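Local coordinates for protein probable ribosomal RNA small subunit methyltransferase (Thermus thermophilus, PDB 3DMH) that methylates N2 of a guanosine in 16S ribosomal RNA, using S-adenosylmethionine as the methyl donor, at residues 235-240 with 256-261. Sequence-based numbering, arbitrary orientation. Where two conformers were deposited one is given.
Sequences RQVLDL and AEVVGV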
loop_
_atom_site.group_PDB
_atom_site.type_symbol
_atom_site.label_atom_id
_atom_site.label_comp_id
_atom_site.label_asym_id
_atom_site.label_seq_id
_atom_site.Cartn_x
_atom_site.Cartn_y
_atom_site.Cartn_z
ATOM N N ARG A 235 16.240 8.659 -20.794
ATOM C CA ARG A 235 14.904 9.247 -20.629
ATOM C C ARG A 235 14.513 9.263 -19.155
ATOM O O ARG A 235 14.906 8.381 -18.386
ATOM C CB ARG A 235 13.831 8.474 -21.427
ATOM C CG ARG A 235 14.114 8.306 -22.926
ATOM C CD ARG A 235 14.124 9.609 -23.676
ATOM N NE ARG A 235 14.494 9.399 -25.071
ATOM C CZ ARG A 235 13.628 9.162 -26.053
ATOM N NH1 ARG A 235 12.322 9.105 -25.795
ATOM N NH2 ARG A 235 14.072 8.987 -27.295
ATOM N N GLN A 236 13.726 10.265 -18.780
ATOM C CA GLN A 236 13.155 10.362 -17.435
ATOM C C GLN A 236 11.835 9.601 -17.382
ATOM O O GLN A 236 10.912 9.896 -18.141
ATOM C CB GLN A 236 12.984 11.830 -17.045
ATOM C CG GLN A 236 14.323 12.520 -16.816
ATOM C CD GLN A 236 14.204 14.024 -16.709
ATOM O OE1 GLN A 236 13.222 14.617 -17.156
ATOM N NE2 GLN A 236 15.216 14.656 -16.128
ATOM N N VAL A 237 11.780 8.603 -16.502
ATOM C CA VAL A 237 10.628 7.703 -16.418
ATOM C C VAL A 237 10.013 7.838 -15.033
ATOM O O VAL A 237 10.738 7.884 -14.037
ATOM C CB VAL A 237 11.059 6.230 -16.623
ATOM C CG1 VAL A 237 9.905 5.257 -16.338
ATOM C CG2 VAL A 237 11.581 6.020 -18.043
ATOM N N LEU A 238 8.680 7.923 -14.972
ATOM C CA LEU A 238 7.948 7.821 -13.716
ATOM C C LEU A 238 7.189 6.506 -13.735
ATOM O O LEU A 238 6.470 6.245 -14.705
ATOM C CB LEU A 238 6.942 8.958 -13.574
ATOM C CG LEU A 238 6.103 8.983 -12.288
ATOM C CD1 LEU A 238 6.968 9.199 -11.057
ATOM C CD2 LEU A 238 5.111 10.135 -12.404
ATOM N N ASP A 239 7.366 5.707 -12.680
ATOM C CA ASP A 239 6.658 4.426 -12.525
ATOM C C ASP A 239 5.609 4.660 -11.439
ATOM O O ASP A 239 5.963 4.803 -10.255
ATOM C CB ASP A 239 7.652 3.322 -12.127
ATOM C CG ASP A 239 7.015 1.946 -11.983
ATOM O OD1 ASP A 239 5.782 1.814 -12.046
ATOM O OD2 ASP A 239 7.798 1.003 -11.767
ATOM N N LEU A 240 4.332 4.742 -11.849
ATOM C CA LEU A 240 3.242 5.014 -10.900
ATOM C C LEU A 240 2.817 3.718 -10.231
ATOM O O LEU A 240 2.224 2.822 -10.871
ATOM C CB LEU A 240 2.039 5.642 -11.617
ATOM C CG LEU A 240 2.199 7.055 -12.156
ATOM C CD1 LEU A 240 1.090 7.419 -13.118
ATOM C CD2 LEU A 240 2.238 8.062 -11.009
ATOM N N ALA A 256 17.244 4.157 -18.341
ATOM C CA ALA A 256 16.331 5.234 -17.992
ATOM C C ALA A 256 16.710 5.817 -16.640
ATOM O O ALA A 256 17.274 5.116 -15.781
ATOM C CB ALA A 256 14.896 4.711 -17.938
ATOM N N GLU A 257 16.385 7.091 -16.442
ATOM C CA GLU A 257 16.492 7.731 -15.131
ATOM C C GLU A 257 15.116 7.676 -14.465
ATOM O O GLU A 257 14.261 8.525 -14.720
ATOM C CB GLU A 257 16.997 9.169 -15.286
ATOM C CG GLU A 257 18.270 9.257 -16.136
ATOM C CD GLU A 257 18.785 10.673 -16.363
ATOM O OE1 GLU A 257 18.307 11.622 -15.708
ATOM O OE2 GLU A 257 19.692 10.834 -17.207
ATOM N N VAL A 258 14.921 6.655 -13.628
ATOM C CA VAL A 258 13.597 6.254 -13.136
ATOM C C VAL A 258 13.300 6.797 -11.749
ATOM O O VAL A 258 14.163 6.759 -10.858
ATOM C CB VAL A 258 13.448 4.712 -13.115
ATOM C CG1 VAL A 258 11.997 4.335 -12.891
ATOM C CG2 VAL A 258 13.943 4.087 -14.417
ATOM N N VAL A 259 12.074 7.311 -11.608
ATOM C CA VAL A 259 11.492 7.675 -10.318
ATOM C C VAL A 259 10.306 6.752 -10.110
ATOM O O VAL A 259 9.417 6.712 -10.957
ATOM C CB VAL A 259 10.976 9.113 -10.302
ATOM C CG1 VAL A 259 10.306 9.426 -8.948
ATOM C CG2 VAL A 259 12.114 10.091 -10.552
ATOM N N GLY A 260 10.312 5.983 -9.019
ATOM C CA GLY A 260 9.169 5.131 -8.663
ATOM C C GLY A 260 8.440 5.832 -7.539
ATOM O O GLY A 260 9.074 6.328 -6.608
ATOM N N VAL A 261 7.111 5.912 -7.656
ATOM C CA VAL A 261 6.268 6.396 -6.550
ATOM C C VAL A 261 5.401 5.247 -6.095
ATOM O O VAL A 261 4.856 4.496 -6.902
ATOM C CB VAL A 261 5.413 7.635 -6.896
ATOM C CG1 VAL A 261 6.320 8.866 -7.070
ATOM C CG2 VAL A 261 4.521 7.461 -8.139
#
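Val237 and Asp239 each give both N-H and C=O to the neighbouring strand, whose Glu257, Val259 and Val261 answer them, and with Arg235 O they complete the five backbone hydrogen bonds of a parallel pair. This is a worked example of the beta-alpha-beta unit that opens the Rossmann-like methyltransferase sheet carrying the cofactor: strand 236-240, helix 248-253, then strand 257-262 beside the first. Val259 is held to strand 236-240 by both of its backbone polar atoms, its N 2.8 Å from Val237 O and its O 2.9 Å from Asp239 N. One bond departs from the common geometry, for Val237 N reaches Glu257 O from above the carbonyl plane, 44° out of it, though its N-H still points almost straight at the oxygen. A CA-H...O contact from Leu238 CA to Val259 O, 3.3 Å long, supplements the bonds.

The side chains sort onto two faces. On the face of Val237 and Val258, which helix 248-253 covers through Leu251, the two valines lie side by side. With Val237 CG1 anti to the backbone N (chi1 172°), CG2 falls beside that N and meets, at 3.6 Å, CB of Ala256, just before the strand. Asp239 shares the valine face; its OD2 is hydrogen-bonded to Thr248 OG1 of that helix, and its side chain comes within about 4 Å of the bound S-adenosylmethionine, which places the carboxyl end of the strand at the cofactor pocket. Gly260 runs beside Asp239 without a side chain. On the other face, Leu238 slants across Val259, and its CD1 also approaches Val261 CG1 at 4.1 Å. Leu240, close to the cofactor-binding Val289, points the same way as Val261, whose CG2 sits between backbone N and carbonyl carbon and lies 3.7 Å from Leu240 CD2.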